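Local coordinates for similar to yteR (Bacilus subtilis) (Clostridium acetobutylicum, PDB 4WU0), which is a family 105 glycoside hydrolase that probably hydrolyses unsaturated rhamnogalacturonan fragments released from pectin, at residues L173-Y178 against T191-H196; W128-Y133 against G199-W204; Y249-E254 against A333-E338. One frame throughout, in Å; residues are numbered along the deposited sequence.

Contact 1 (L173-Y178 against T191-H196); sequences LLYHAY and TGLSPH
The ring of Tyr175 lies against the chain of Leu193 to His196. Its edge meets the backbone N of His196 and the O of Pro195, both near the ring plane. The side chains of Leu193 and Tyr175 cross at about a right angle, and Leu193 CD1 lies oblique to the ring, 3.7 Å from Tyr175 CD2. Ser194 O is also oblique to the ring, 3.1 Å from CD1 of Tyr175. A chi1 of -64° sets the Tyr175 ring beside its own backbone N, and there it reaches the other segment. The second ring, of Tyr178, has Thr191 O at its edge and in its plane, 3.2 Å from CE1 of Tyr178. Leu193 divides its branches between the two tyrosines: CD1 serves Tyr175, and CD2 lies 3.8 Å from CB of Tyr178.

The segments belong to the loop layer at one end of the helical barrel of this family, in the clan of six-hairpin glycosidases. Segment 173-178 runs into the short strand 177-179, and Tyr178 forms a single beta bridge with Leu193. Ser194 bonds both the N and the O of Ala177. Its N donates to Ala177 O at 2.9 Å, and its OG accepts from Ala177 N at 3.1 Å. Ser194 OG stands between its own N and carbonyl carbon, chi1 62°, which turns it to that N-H. His176 N gives a weak bond to His196 O. Thr191 OG1 accepts from Leu193 N, an ST turn that ends at the bridge residue. The His176 ring leads away from this contact; its ND1 is hydrogen-bonded to the hydroxyl of Tyr335, and its NE2 makes a weak hydrogen bond to Asp130.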
# COMPACT_ATOMS: atom_id res chain seq x y z
N LEU A 173 -0.70 10.29 -14.37
CA LEU A 173 -0.58 9.01 -13.70
C LEU A 173 0.89 8.57 -13.67
O LEU A 173 1.71 9.08 -14.44
CB LEU A 173 -1.45 7.97 -14.40
CG LEU A 173 -2.96 8.26 -14.42
CD1 LEU A 173 -3.66 7.30 -15.37
CD2 LEU A 173 -3.59 8.14 -13.03
N LEU A 174 1.21 7.64 -12.77
CA LEU A 174 2.56 7.10 -12.67
C LEU A 174 2.56 5.63 -13.06
O LEU A 174 1.68 4.85 -12.66
CB LEU A 174 3.13 7.23 -11.24
CG LEU A 174 3.62 8.61 -10.79
CD1 LEU A 174 2.48 9.57 -10.64
CD2 LEU A 174 4.40 8.51 -9.48
N TYR A 175 3.53 5.26 -13.88
CA TYR A 175 3.69 3.88 -14.30
C TYR A 175 4.10 3.00 -13.13
O TYR A 175 4.69 3.47 -12.16
CB TYR A 175 4.74 3.78 -15.40
CG TYR A 175 4.36 4.50 -16.66
CD1 TYR A 175 3.60 3.88 -17.63
CD2 TYR A 175 4.77 5.81 -16.88
CE1 TYR A 175 3.25 4.56 -18.80
CE2 TYR A 175 4.41 6.48 -18.03
CZ TYR A 175 3.65 5.84 -18.97
OH TYR A 175 3.31 6.51 -20.13
N HIS A 176 3.82 1.71 -13.25
CA HIS A 176 4.08 0.74 -12.20
C HIS A 176 5.57 0.71 -11.78
O HIS A 176 5.89 0.73 -10.59
CB HIS A 176 3.63 -0.62 -12.72
CG HIS A 176 3.71 -1.75 -11.73
ND1 HIS A 176 3.30 -3.02 -12.05
CD2 HIS A 176 4.16 -1.81 -10.46
CE1 HIS A 176 3.49 -3.82 -11.02
NE2 HIS A 176 3.99 -3.11 -10.03
N ALA A 177 6.47 0.70 -12.75
CA ALA A 177 7.88 0.53 -12.47
C ALA A 177 8.79 1.23 -13.47
O ALA A 177 8.38 1.58 -14.59
CB ALA A 177 8.24 -0.95 -12.43
N TYR A 178 10.05 1.36 -13.04
CA TYR A 178 11.10 2.09 -13.74
C TYR A 178 12.39 1.31 -13.57
O TYR A 178 12.71 0.90 -12.45
CB TYR A 178 11.24 3.48 -13.09
CG TYR A 178 12.45 4.28 -13.47
CD1 TYR A 178 12.66 4.70 -14.77
CD2 TYR A 178 13.39 4.64 -12.50
CE1 TYR A 178 13.78 5.46 -15.11
CE2 TYR A 178 14.50 5.40 -12.83
CZ TYR A 178 14.68 5.81 -14.14
OH TYR A 178 15.80 6.57 -14.45
N THR A 191 12.61 5.86 -21.64
CA THR A 191 12.29 6.35 -20.31
C THR A 191 12.57 5.34 -19.21
O THR A 191 12.56 5.68 -18.03
CB THR A 191 10.81 6.61 -20.21
OG1 THR A 191 10.13 5.37 -20.44
CG2 THR A 191 10.37 7.65 -21.22
N GLY A 192 12.77 4.08 -19.58
CA GLY A 192 12.96 3.04 -18.57
C GLY A 192 11.66 2.57 -17.94
O GLY A 192 11.68 1.73 -17.05
N LEU A 193 10.54 3.10 -18.38
CA LEU A 193 9.27 2.83 -17.71
C LEU A 193 8.55 1.60 -18.23
O LEU A 193 8.69 1.22 -19.39
CB LEU A 193 8.35 4.04 -17.81
CG LEU A 193 8.95 5.25 -17.08
CD1 LEU A 193 8.31 6.54 -17.52
CD2 LEU A 193 8.86 5.05 -15.56
N SER A 194 7.76 1.01 -17.34
CA SER A 194 6.90 -0.11 -17.72
C SER A 194 5.73 0.42 -18.57
O SER A 194 5.53 1.62 -18.65
CB SER A 194 6.42 -0.85 -16.48
OG SER A 194 5.64 -0.01 -15.64
N PRO A 195 4.96 -0.48 -19.21
CA PRO A 195 4.01 0.01 -20.21
C PRO A 195 2.71 0.64 -19.71
O PRO A 195 2.09 1.41 -20.46
CB PRO A 195 3.68 -1.26 -21.03
CG PRO A 195 4.85 -2.14 -20.81
CD PRO A 195 5.23 -1.92 -19.40
N HIS A 196 2.28 0.28 -18.50
CA HIS A 196 0.93 0.62 -18.05
C HIS A 196 0.80 1.18 -16.66
O HIS A 196 1.65 0.98 -15.78
CB HIS A 196 0.02 -0.62 -18.16
CG HIS A 196 -0.33 -0.96 -19.57
ND1 HIS A 196 -1.15 -0.16 -20.33
CD2 HIS A 196 0.07 -1.97 -20.38
CE1 HIS A 196 -1.27 -0.68 -21.54
NE2 HIS A 196 -0.53 -1.78 -21.59

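Contact 2 (W128-Y133 against G199-W204)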
# COMPACT_ATOMS: atom_id res chain seq x y z
N TRP A 128 9.85 0.37 -8.14
CA TRP A 128 8.43 0.06 -8.35
C TRP A 128 7.60 0.86 -7.35
O TRP A 128 8.02 1.04 -6.19
CB TRP A 128 8.10 -1.41 -8.12
CG TRP A 128 8.88 -2.46 -8.88
CD1 TRP A 128 10.08 -2.33 -9.54
CD2 TRP A 128 8.50 -3.83 -9.00
NE1 TRP A 128 10.45 -3.55 -10.07
CE2 TRP A 128 9.50 -4.49 -9.75
CE3 TRP A 128 7.41 -4.58 -8.55
CZ2 TRP A 128 9.44 -5.85 -10.06
CZ3 TRP A 128 7.35 -5.91 -8.86
CH2 TRP A 128 8.35 -6.54 -9.60
N LEU A 129 6.45 1.36 -7.79
CA LEU A 129 5.62 2.19 -6.91
C LEU A 129 5.31 1.46 -5.61
O LEU A 129 5.28 2.10 -4.54
CB LEU A 129 4.31 2.59 -7.59
CG LEU A 129 4.38 3.58 -8.76
CD1 LEU A 129 3.02 3.91 -9.28
CD2 LEU A 129 5.11 4.84 -8.32
N ASP A 130 5.04 0.15 -5.69
CA ASP A 130 4.73 -0.64 -4.51
C ASP A 130 5.72 -0.37 -3.38
O ASP A 130 5.33 -0.30 -2.22
CB ASP A 130 4.78 -2.17 -4.77
CG ASP A 130 4.07 -2.62 -6.04
OD1 ASP A 130 4.19 -1.96 -7.07
OD2 ASP A 130 3.39 -3.67 -6.00
N GLY A 131 7.01 -0.27 -3.70
CA GLY A 131 8.06 -0.14 -2.71
C GLY A 131 8.02 1.11 -1.87
O GLY A 131 8.53 1.13 -0.75
N LEU A 132 7.46 2.19 -2.41
CA LEU A 132 7.34 3.42 -1.65
C LEU A 132 6.46 3.23 -0.44
O LEU A 132 6.66 3.88 0.58
CB LEU A 132 6.81 4.56 -2.53
CG LEU A 132 7.87 5.27 -3.37
CD1 LEU A 132 8.82 6.05 -2.47
CD2 LEU A 132 8.64 4.31 -4.27
N TYR A 133 5.47 2.35 -0.55
CA TYR A 133 4.59 2.06 0.58
C TYR A 133 5.27 1.11 1.55
O TYR A 133 5.18 1.31 2.77
CB TYR A 133 3.29 1.41 0.10
CG TYR A 133 2.30 1.17 1.21
CD1 TYR A 133 1.60 2.23 1.77
CD2 TYR A 133 2.08 -0.09 1.73
CE1 TYR A 133 0.71 2.01 2.77
CE2 TYR A 133 1.18 -0.31 2.73
CZ TYR A 133 0.49 0.73 3.25
OH TYR A 133 -0.44 0.52 4.26
N GLY A 199 -3.65 -0.16 -11.39
CA GLY A 199 -4.44 0.38 -10.31
C GLY A 199 -3.81 0.26 -8.94
O GLY A 199 -3.68 1.24 -8.19
N ARG A 200 -3.42 -0.96 -8.57
CA ARG A 200 -2.88 -1.15 -7.23
C ARG A 200 -1.56 -0.39 -7.03
O ARG A 200 -1.30 0.11 -5.94
CB ARG A 200 -2.73 -2.63 -6.89
CG ARG A 200 -2.03 -2.82 -5.54
CD ARG A 200 -2.33 -4.12 -4.80
NE ARG A 200 -1.74 -5.31 -5.41
CZ ARG A 200 -2.41 -6.35 -5.87
NH1 ARG A 200 -1.75 -7.40 -6.34
NH2 ARG A 200 -3.74 -6.40 -5.82
N ALA A 201 -0.75 -0.29 -8.07
CA ALA A 201 0.51 0.45 -7.95
C ALA A 201 0.26 1.92 -7.65
O ALA A 201 0.91 2.51 -6.75
CB ALA A 201 1.32 0.29 -9.18
N MET A 202 -0.67 2.55 -8.36
CA MET A 202 -1.04 3.90 -7.99
C MET A 202 -1.61 3.96 -6.58
O MET A 202 -1.35 4.90 -5.85
CB MET A 202 -2.04 4.51 -8.97
CG MET A 202 -1.43 5.05 -10.23
SD MET A 202 -0.32 6.47 -9.97
CE MET A 202 -1.43 7.76 -9.36
N GLY A 203 -2.40 2.96 -6.20
CA GLY A 203 -2.92 2.88 -4.85
C GLY A 203 -1.81 2.87 -3.80
O GLY A 203 -1.88 3.58 -2.80
N TRP A 204 -0.77 2.06 -4.01
CA TRP A 204 0.35 2.03 -3.09
C TRP A 204 0.95 3.42 -2.92
O TRP A 204 1.24 3.87 -1.82
CB TRP A 204 1.46 1.12 -3.58
CG TRP A 204 1.17 -0.40 -3.54
CD1 TRP A 204 1.40 -1.29 -4.55
CD2 TRP A 204 0.68 -1.18 -2.43
NE1 TRP A 204 1.09 -2.56 -4.15
CE2 TRP A 204 0.63 -2.52 -2.86
CE3 TRP A 204 0.28 -0.89 -1.13
CZ2 TRP A 204 0.18 -3.54 -2.05
CZ3 TRP A 204 -0.15 -1.92 -0.32
CH2 TRP A 204 -0.19 -3.23 -0.78
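This is a buried helix-to-helix contact near the centre of the chain, between the first turns of helices 129-146 and 199-215. The local axes approach to 7.8 Å and their N-to-C directions differ by 35°. Trp204 contributes the largest share of the buried surface. The CD1 and NE1 side of its indole meets Asp130: CD1 lies 3.3 Å from CG of Asp130, and NE1 is 3.2 Å from OD2 of Asp130. The carboxylate and indole planes are 42° apart. The six-membered ring of Trp204 meets the Tyr133 ring. Their planes are near parallel but slid apart, with little overlap, and CE3 of Trp204 is 3.5 Å from CD2 of Tyr133. Tyr133 CG is anti to the backbone N, chi1 -176°, which carries the ring to the indole. Within its own helix, Arg200 CG sits over one face of the indole, toward its rim. One turn before Tyr133, Leu129 sets CB 3.5 Å from Ala201 O, while its CD1 touches Ala201 CB at 4.0 Å. Lys81 makes a cation-pi contact with Tyr133, and Leu29 of helix 25-41 touches the side chains of both Tyr133 and Trp204. Such close, roughly parallel helices are typical of the inner helices of the (alpha/alpha)6 barrel, the fold of GH105 enzymes.

Contact 3 (Y249-E254 against A333-E338); sequences YQVLDE and AYYISE
The contact belongs to the loop layer over one end of the helical barrel, where the loop between helices 223-240 and 264-279 meets the short helix 332-337. One side-chain hydrogen bond joins the two segments. NE2 of Gln250 donates to the backbone O of Tyr335 at 3.0 Å, with an angle of 158° at the hydrogen. The acceptor lies in the amide plane of Gln250, but the donor stands above the carbonyl plane of Tyr335, 38° out of it. The Gln250 chain bends at chi2, 82°, to bring the amide to this carbonyl. Its OE1 makes a weak hydrogen bond to the indole of Trp198. Beside this bond, CG2 of Val251 packs 3.9 Å from CB of Tyr335, the two side chains crossing at about a right angle. CD1 of Ile336 reaches back to CG of Gln250 at 4.3 Å. The hydroxyl end of Tyr335 leads away from Gln250 and Val251, on to His176. CD2 of Tyr334 lies over the centre of one face of the Tyr335 ring, which also meets the ring of Trp198. Val251 also begins a type I beta turn that ends at Glu254. The contact joins two of the connections at one end of the (alpha/alpha)6 barrel, the fold of this family.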
# COMPACT_ATOMS: atom_id res chain seq x y z
N TYR A 249 -10.28 0.84 -12.62
CA TYR A 249 -9.88 -0.35 -13.37
C TYR A 249 -8.49 -0.85 -13.04
O TYR A 249 -7.62 -0.09 -12.61
CB TYR A 249 -9.92 -0.06 -14.86
CG TYR A 249 -11.31 0.03 -15.42
CD1 TYR A 249 -11.96 -1.11 -15.84
CD2 TYR A 249 -11.95 1.26 -15.53
CE1 TYR A 249 -13.23 -1.03 -16.37
CE2 TYR A 249 -13.22 1.34 -16.05
CZ TYR A 249 -13.85 0.18 -16.44
OH TYR A 249 -15.12 0.24 -16.97
N GLN A 250 -8.30 -2.15 -13.25
CA GLN A 250 -6.97 -2.78 -13.17
C GLN A 250 -5.92 -2.05 -14.01
O GLN A 250 -4.84 -1.74 -13.50
CB GLN A 250 -7.11 -4.24 -13.63
CG GLN A 250 -5.85 -5.00 -13.93
CD GLN A 250 -5.20 -5.56 -12.68
OE1 GLN A 250 -5.39 -5.04 -11.58
NE2 GLN A 250 -4.37 -6.59 -12.84
N VAL A 251 -6.22 -1.79 -15.28
CA VAL A 251 -5.37 -0.93 -16.11
C VAL A 251 -6.11 0.41 -16.20
O VAL A 251 -7.14 0.54 -16.88
CB VAL A 251 -5.08 -1.53 -17.49
CG1 VAL A 251 -4.15 -0.60 -18.29
CG2 VAL A 251 -4.45 -2.90 -17.34
N LEU A 252 -5.61 1.39 -15.46
CA LEU A 252 -6.42 2.55 -15.05
C LEU A 252 -7.07 3.36 -16.17
O LEU A 252 -8.21 3.82 -16.03
CB LEU A 252 -5.57 3.50 -14.21
CG LEU A 252 -5.29 3.02 -12.79
CD1 LEU A 252 -4.12 3.78 -12.14
CD2 LEU A 252 -6.53 3.13 -11.94
N ASP A 253 -6.31 3.57 -17.24
CA ASP A 253 -6.73 4.45 -18.31
C ASP A 253 -7.32 3.74 -19.52
O ASP A 253 -7.57 4.38 -20.53
CB ASP A 253 -5.55 5.32 -18.77
CG ASP A 253 -4.42 4.51 -19.36
OD1 ASP A 253 -4.27 3.33 -18.95
OD2 ASP A 253 -3.65 5.05 -20.21
N GLU A 254 -7.54 2.43 -19.42
CA GLU A 254 -7.99 1.63 -20.55
C GLU A 254 -9.34 0.97 -20.26
O GLU A 254 -9.56 -0.20 -20.61
CB GLU A 254 -6.95 0.56 -20.88
CG GLU A 254 -5.59 1.17 -21.25
CD GLU A 254 -5.15 0.93 -22.66
OE1 GLU A 254 -6.00 0.60 -23.52
OE2 GLU A 254 -3.94 1.10 -22.91
N ALA A 333 -2.10 -7.55 -21.87
CA ALA A 333 -2.40 -8.98 -21.74
C ALA A 333 -1.83 -9.55 -20.46
O ALA A 333 -2.49 -10.32 -19.76
CB ALA A 333 -1.93 -9.75 -22.97
N TYR A 334 -0.60 -9.15 -20.11
CA TYR A 334 0.00 -9.59 -18.87
C TYR A 334 -0.85 -9.18 -17.65
O TYR A 334 -1.11 -10.00 -16.77
CB TYR A 334 1.47 -9.09 -18.69
CG TYR A 334 1.83 -9.27 -17.25
CD1 TYR A 334 2.02 -10.56 -16.73
CD2 TYR A 334 1.83 -8.19 -16.37
CE1 TYR A 334 2.21 -10.76 -15.39
CE2 TYR A 334 2.02 -8.39 -15.01
CZ TYR A 334 2.20 -9.66 -14.53
OH TYR A 334 2.37 -9.83 -13.18
N TYR A 335 -1.28 -7.92 -17.57
CA TYR A 335 -2.01 -7.48 -16.38
C TYR A 335 -3.36 -8.17 -16.27
O TYR A 335 -3.84 -8.41 -15.17
CB TYR A 335 -2.17 -5.96 -16.33
CG TYR A 335 -0.92 -5.25 -15.87
CD1 TYR A 335 -0.56 -5.23 -14.52
CD2 TYR A 335 -0.07 -4.62 -16.78
CE1 TYR A 335 0.58 -4.60 -14.09
CE2 TYR A 335 1.07 -4.00 -16.35
CZ TYR A 335 1.41 -3.99 -15.01
OH TYR A 335 2.56 -3.36 -14.57
N ILE A 336 -3.97 -8.49 -17.40
CA ILE A 336 -5.26 -9.19 -17.38
C ILE A 336 -5.07 -10.68 -17.08
O ILE A 336 -6.00 -11.36 -16.64
CB ILE A 336 -5.96 -8.97 -18.74
CG1 ILE A 336 -6.16 -7.47 -18.98
CG2 ILE A 336 -7.28 -9.71 -18.83
CD1 ILE A 336 -6.72 -6.70 -17.81
N SER A 337 -3.85 -11.19 -17.28
CA SER A 337 -3.60 -12.63 -17.11
C SER A 337 -3.55 -13.07 -15.65
O SER A 337 -3.68 -14.28 -15.36
CB SER A 337 -2.29 -13.05 -17.79
OG SER A 337 -1.17 -12.68 -16.99
N GLU A 338 -3.34 -12.14 -14.73
CA GLU A 338 -3.13 -12.54 -13.33
C GLU A 338 -4.47 -12.87 -12.67
O GLU A 338 -5.52 -12.38 -13.10
CB GLU A 338 -2.36 -11.47 -12.55
CG GLU A 338 -0.89 -11.26 -12.99
CD GLU A 338 0.07 -12.34 -12.50
OE1 GLU A 338 -0.38 -13.46 -12.19
OE2 GLU A 338 1.29 -12.08 -12.46

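From the N terminus, segment 128-133 comes first, and contact 2 closes when helix 199-215 begins. Contact 1 is nested in that loop: the chain passes through 173-178 and soon returns as 191-196. Contact 3 follows in series, joining the loop at 249-254 to helix 332-337. Contact 2 ties together two barrel helices near the chain's centre, while contacts 1 and 3 lie in the layer of loops and short elements beyond the N-terminal ends of those helices. His176 is shared: its O probably bonds Leu129 N in contact 2, and its ring reaches Tyr335 of contact 3. Gly199 N, probably bonded to Gln250 O, joins contact 2 directly to contact 3.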